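Local structure of ricin B-related lectin (Polyporus squamosus, 5MUA) at residues Asn46-Ile51 with Leu178-Thr183. The protein binds galactose through a beta-trefoil lectin domain and carries a calcium-dependent, papain-like cysteine protease domain that takes up the inhibitor E-64. Sequence-based numbering, arbitrary orientation.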
ATOM      1  N   ASN B  46      -1.574 -21.070  13.038  1.00 13.35           N
ATOM      2  CA  ASN B  46      -1.571 -22.461  12.642  1.00 13.37           C
ATOM      3  C   ASN B  46      -2.820 -23.250  13.056  1.00 11.98           C
ATOM      4  O   ASN B  46      -2.863 -24.479  12.842  1.00 12.78           O
ATOM      5  CB  ASN B  46      -0.254 -23.154  13.042  1.00 14.25           C
ATOM      6  CG  ASN B  46      -0.025 -23.129  14.523  1.00 15.97           C
ATOM      7  OD1 ASN B  46      -0.920 -22.912  15.325  1.00 18.09           O
ATOM      8  ND2 ASN B  46       1.221 -23.309  14.897  1.00 19.93           N
ATOM      9  N   ASN B  47      -3.815 -22.567  13.603  1.00 11.72           N
ATOM     10  CA  ASN B  47      -5.158 -23.150  13.761  1.00 12.21           C
ATOM     11  C   ASN B  47      -6.074 -22.943  12.569  1.00 11.77           C
ATOM     12  O   ASN B  47      -7.262 -23.294  12.614  1.00 12.70           O
ATOM     13  CB  ASN B  47      -5.804 -22.727  15.071  1.00 11.64           C
ATOM     14  CG  ASN B  47      -6.219 -21.259  15.070  1.00 12.39           C
ATOM     15  OD1 ASN B  47      -6.204 -20.603  13.982  1.00 12.47           O
ATOM     16  ND2 ASN B  47      -6.589 -20.733  16.274  1.00 12.82           N
ATOM     17  N   LEU B  48      -5.566 -22.319  11.511  1.00 11.28           N
ATOM     18  CA  LEU B  48      -6.406 -21.975  10.380  1.00 11.13           C
ATOM     19  C   LEU B  48      -6.261 -22.991   9.289  1.00 11.21           C
ATOM     20  O   LEU B  48      -5.157 -23.265   8.856  1.00 11.63           O
ATOM     21  CB  LEU B  48      -6.033 -20.603   9.843  1.00 11.49           C
ATOM     22  CG  LEU B  48      -6.209 -19.482  10.883  1.00 12.39           C
ATOM     23  CD1 LEU B  48      -5.476 -18.205  10.426  1.00 12.66           C
ATOM     24  CD2 LEU B  48      -7.704 -19.193  11.140  1.00 13.32           C
ATOM     25  N   TRP B  49      -7.397 -23.475   8.779  1.00 11.04           N
ATOM     26  CA  TRP B  49      -7.380 -24.509   7.748  1.00 10.77           C
ATOM     27  C   TRP B  49      -8.074 -24.073   6.475  1.00 11.13           C
ATOM     28  O   TRP B  49      -9.269 -23.677   6.478  1.00 12.04           O
ATOM     29  CB  TRP B  49      -8.024 -25.797   8.267  1.00 10.18           C
ATOM     30  CG  TRP B  49      -7.276 -26.323   9.451  1.00 10.69           C
ATOM     31  CD1 TRP B  49      -7.560 -26.060  10.767  1.00 10.96           C
ATOM     32  CD2 TRP B  49      -6.048 -27.112   9.476  1.00 10.61           C
ATOM     33  NE1 TRP B  49      -6.658 -26.665  11.564  1.00 10.01           N
ATOM     34  CE2 TRP B  49      -5.726 -27.324  10.822  1.00 10.43           C
ATOM     35  CE3 TRP B  49      -5.248 -27.703   8.494  1.00 10.53           C
ATOM     36  CZ2 TRP B  49      -4.599 -28.081  11.233  1.00 11.05           C
ATOM     37  CZ3 TRP B  49      -4.125 -28.472   8.882  1.00 10.88           C
ATOM     38  CH2 TRP B  49      -3.815 -28.649  10.255  1.00 11.25           C
ATOM     39  N   LEU B  50      -7.321 -24.139   5.376  1.00 12.16           N
ATOM     40  CA  LEU B  50      -7.787 -23.765   4.055  1.00 13.15           C
ATOM     41  C   LEU B  50      -8.193 -25.042   3.355  1.00 12.85           C
ATOM     42  O   LEU B  50      -7.386 -25.896   3.128  1.00 13.69           O
ATOM     43  CB  LEU B  50      -6.679 -23.044   3.236  1.00 14.57           C
ATOM     44  CG  LEU B  50      -6.996 -22.798   1.750  1.00 15.06           C
ATOM     45  CD1 LEU B  50      -8.252 -21.928   1.510  1.00 15.19           C
ATOM     46  CD2 LEU B  50      -5.855 -22.094   1.061  1.00 15.87           C
ATOM     47  N   ILE B  51      -9.486 -25.137   3.078  1.00 12.38           N
ATOM     48  CA  ILE B  51     -10.141 -26.359   2.629  1.00 12.71           C
ATOM     49  C   ILE B  51     -10.558 -26.113   1.209  1.00 12.20           C
ATOM     50  O   ILE B  51     -11.342 -25.182   0.935  1.00 13.34           O
ATOM     51  CB  ILE B  51     -11.310 -26.695   3.556  1.00 11.92           C
ATOM     52  CG1 ILE B  51     -10.754 -26.961   4.930  1.00 12.30           C
ATOM     53  CG2 ILE B  51     -12.007 -27.960   3.029  1.00 12.62           C
ATOM     54  CD1 ILE B  51     -11.796 -27.418   5.945  1.00 12.30           C
ATOM     55  N   LEU B 178     -10.981 -15.120  -2.652  1.00 13.74           N
ATOM     56  CA  LEU B 178     -11.280 -15.732  -1.378  1.00 13.39           C
ATOM     57  C   LEU B 178     -10.517 -14.968  -0.341  1.00 13.46           C
ATOM     58  O   LEU B 178      -9.299 -14.791  -0.470  1.00 12.51           O
ATOM     59  CB  LEU B 178     -10.811 -17.190  -1.354  1.00 14.81           C
ATOM     60  CG  LEU B 178     -11.105 -17.926  -0.028  1.00 14.92           C
ATOM     61  CD1 LEU B 178     -12.614 -18.035   0.229  1.00 15.33           C
ATOM     62  CD2 LEU B 178     -10.401 -19.307   0.020  1.00 16.37           C
ATOM     63  N   TYR B 179     -11.246 -14.458   0.633  1.00 11.34           N
ATOM     64  CA  TYR B 179     -10.635 -13.635   1.679  1.00 12.28           C
ATOM     65  C   TYR B 179     -10.682 -14.283   3.066  1.00 12.63           C
ATOM     66  O   TYR B 179     -11.752 -14.724   3.499  1.00 13.08           O
ATOM     67  CB  TYR B 179     -11.365 -12.306   1.762  1.00 12.13           C
ATOM     68  CG  TYR B 179     -11.124 -11.433   0.594  1.00 12.33           C
ATOM     69  CD1 TYR B 179     -10.026 -10.634   0.537  1.00 12.81           C
ATOM     70  CD2 TYR B 179     -11.960 -11.510  -0.561  1.00 13.06           C
ATOM     71  CE1 TYR B 179      -9.767  -9.827  -0.570  1.00 11.59           C
ATOM     72  CE2 TYR B 179     -11.747 -10.659  -1.644  1.00 13.60           C
ATOM     73  CZ  TYR B 179     -10.629  -9.823  -1.637  1.00 13.72           C
ATOM     74  OH  TYR B 179     -10.377  -9.020  -2.709  1.00 11.95           O
ATOM     75  N   LEU B 180      -9.577 -14.202   3.797  1.00 11.96           N
ATOM     76  CA  LEU B 180      -9.564 -14.413   5.259  1.00 11.63           C
ATOM     77  C   LEU B 180     -10.022 -13.142   5.949  1.00 13.16           C
ATOM     78  O   LEU B 180      -9.572 -12.031   5.632  1.00 12.15           O
ATOM     79  CB  LEU B 180      -8.215 -14.819   5.803  1.00 12.15           C
ATOM     80  CG  LEU B 180      -8.069 -14.943   7.337  1.00 12.34           C
ATOM     81  CD1 LEU B 180      -9.007 -16.095   7.765  1.00 13.55           C
ATOM     82  CD2 LEU B 180      -6.612 -15.294   7.660  1.00 13.47           C
ATOM     83  N   VAL B 181     -10.940 -13.308   6.867  1.00 11.99           N
ATOM     84  CA  VAL B 181     -11.435 -12.191   7.678  1.00 13.80           C
ATOM     85  C   VAL B 181     -10.591 -12.227   8.946  1.00 12.94           C
ATOM     86  O   VAL B 181     -10.598 -13.199   9.710  1.00 14.05           O
ATOM     87  CB  VAL B 181     -12.946 -12.350   8.020  1.00 13.36           C
ATOM     88  CG1 VAL B 181     -13.416 -11.314   9.038  1.00 12.69           C
ATOM     89  CG2 VAL B 181     -13.814 -12.304   6.777  1.00 13.91           C
ATOM     90  N   LEU B 182      -9.863 -11.130   9.200  1.00 12.68           N
ATOM     91  CA  LEU B 182      -9.002 -11.041  10.355  1.00 12.78           C
ATOM     92  C   LEU B 182      -9.758 -10.662  11.600  1.00 13.05           C
ATOM     93  O   LEU B 182     -10.792 -10.008  11.520  1.00 12.86           O
ATOM     94  CB  LEU B 182      -7.948  -9.934  10.125  1.00 13.45           C
ATOM     95  CG  LEU B 182      -7.067 -10.288   8.920  1.00 13.94           C
ATOM     96  CD1 LEU B 182      -6.231  -9.056   8.633  1.00 14.09           C
ATOM     97  CD2 LEU B 182      -6.170 -11.507   9.160  1.00 14.58           C
ATOM     98  N   THR B 183      -9.160 -10.972  12.742  1.00 14.29           N
ATOM     99  CA  THR B 183      -9.666 -10.494  14.021  1.00 14.12           C
ATOM    100  C   THR B 183      -9.142  -9.101  14.303  1.00 15.23           C
ATOM    101  O   THR B 183      -8.149  -8.624  13.718  1.00 14.31           O
ATOM    102  CB  THR B 183      -9.201 -11.376  15.197  1.00 15.12           C
ATOM    103  OG1 THR B 183      -7.784 -11.341  15.315  1.00 13.72           O
ATOM    104  CG2 THR B 183      -9.668 -12.883  15.019  1.00 14.59           C
TER
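L178 and L180 both hold CG anti to the backbone N (chi1 -179° and 175°), which swings CG, and with it the isobutyl end, toward two leucines of 46-51. L50 adopts the same rotamer, whereas L48 has CG anti to its carbonyl carbon (chi1 -61°). In one pair CD1 of L50 lies 3.7 Å from CD2 of L178, the two side chains running past each other in opposite directions. In the other the side chains cross at about a right angle, and CD1 of L48 stands 4.2 Å from CD2 of L180. The backbones stay apart, CA of L50 being 9.6 Å from CA of L180, too far for strand pairing. Instead, strand 49-53 pairs with strand 7-13, which pairs with 144-152 and that in turn with 178-180; L48 also touches L149, and L50 touches I8. The contact thus joins the beta-trefoil lectin part to strand 178-180 of the papain-like part. Backbone N of L178 is hydrogen-bonded to OE2 of E204, a calcium ligand of the second subunit. All four leucines are buried, yet the two segments bury just 117 Å² between them; methyl packing alone sets their fit, and directional bonds come from the strand pairing through 7-13 and 144-152.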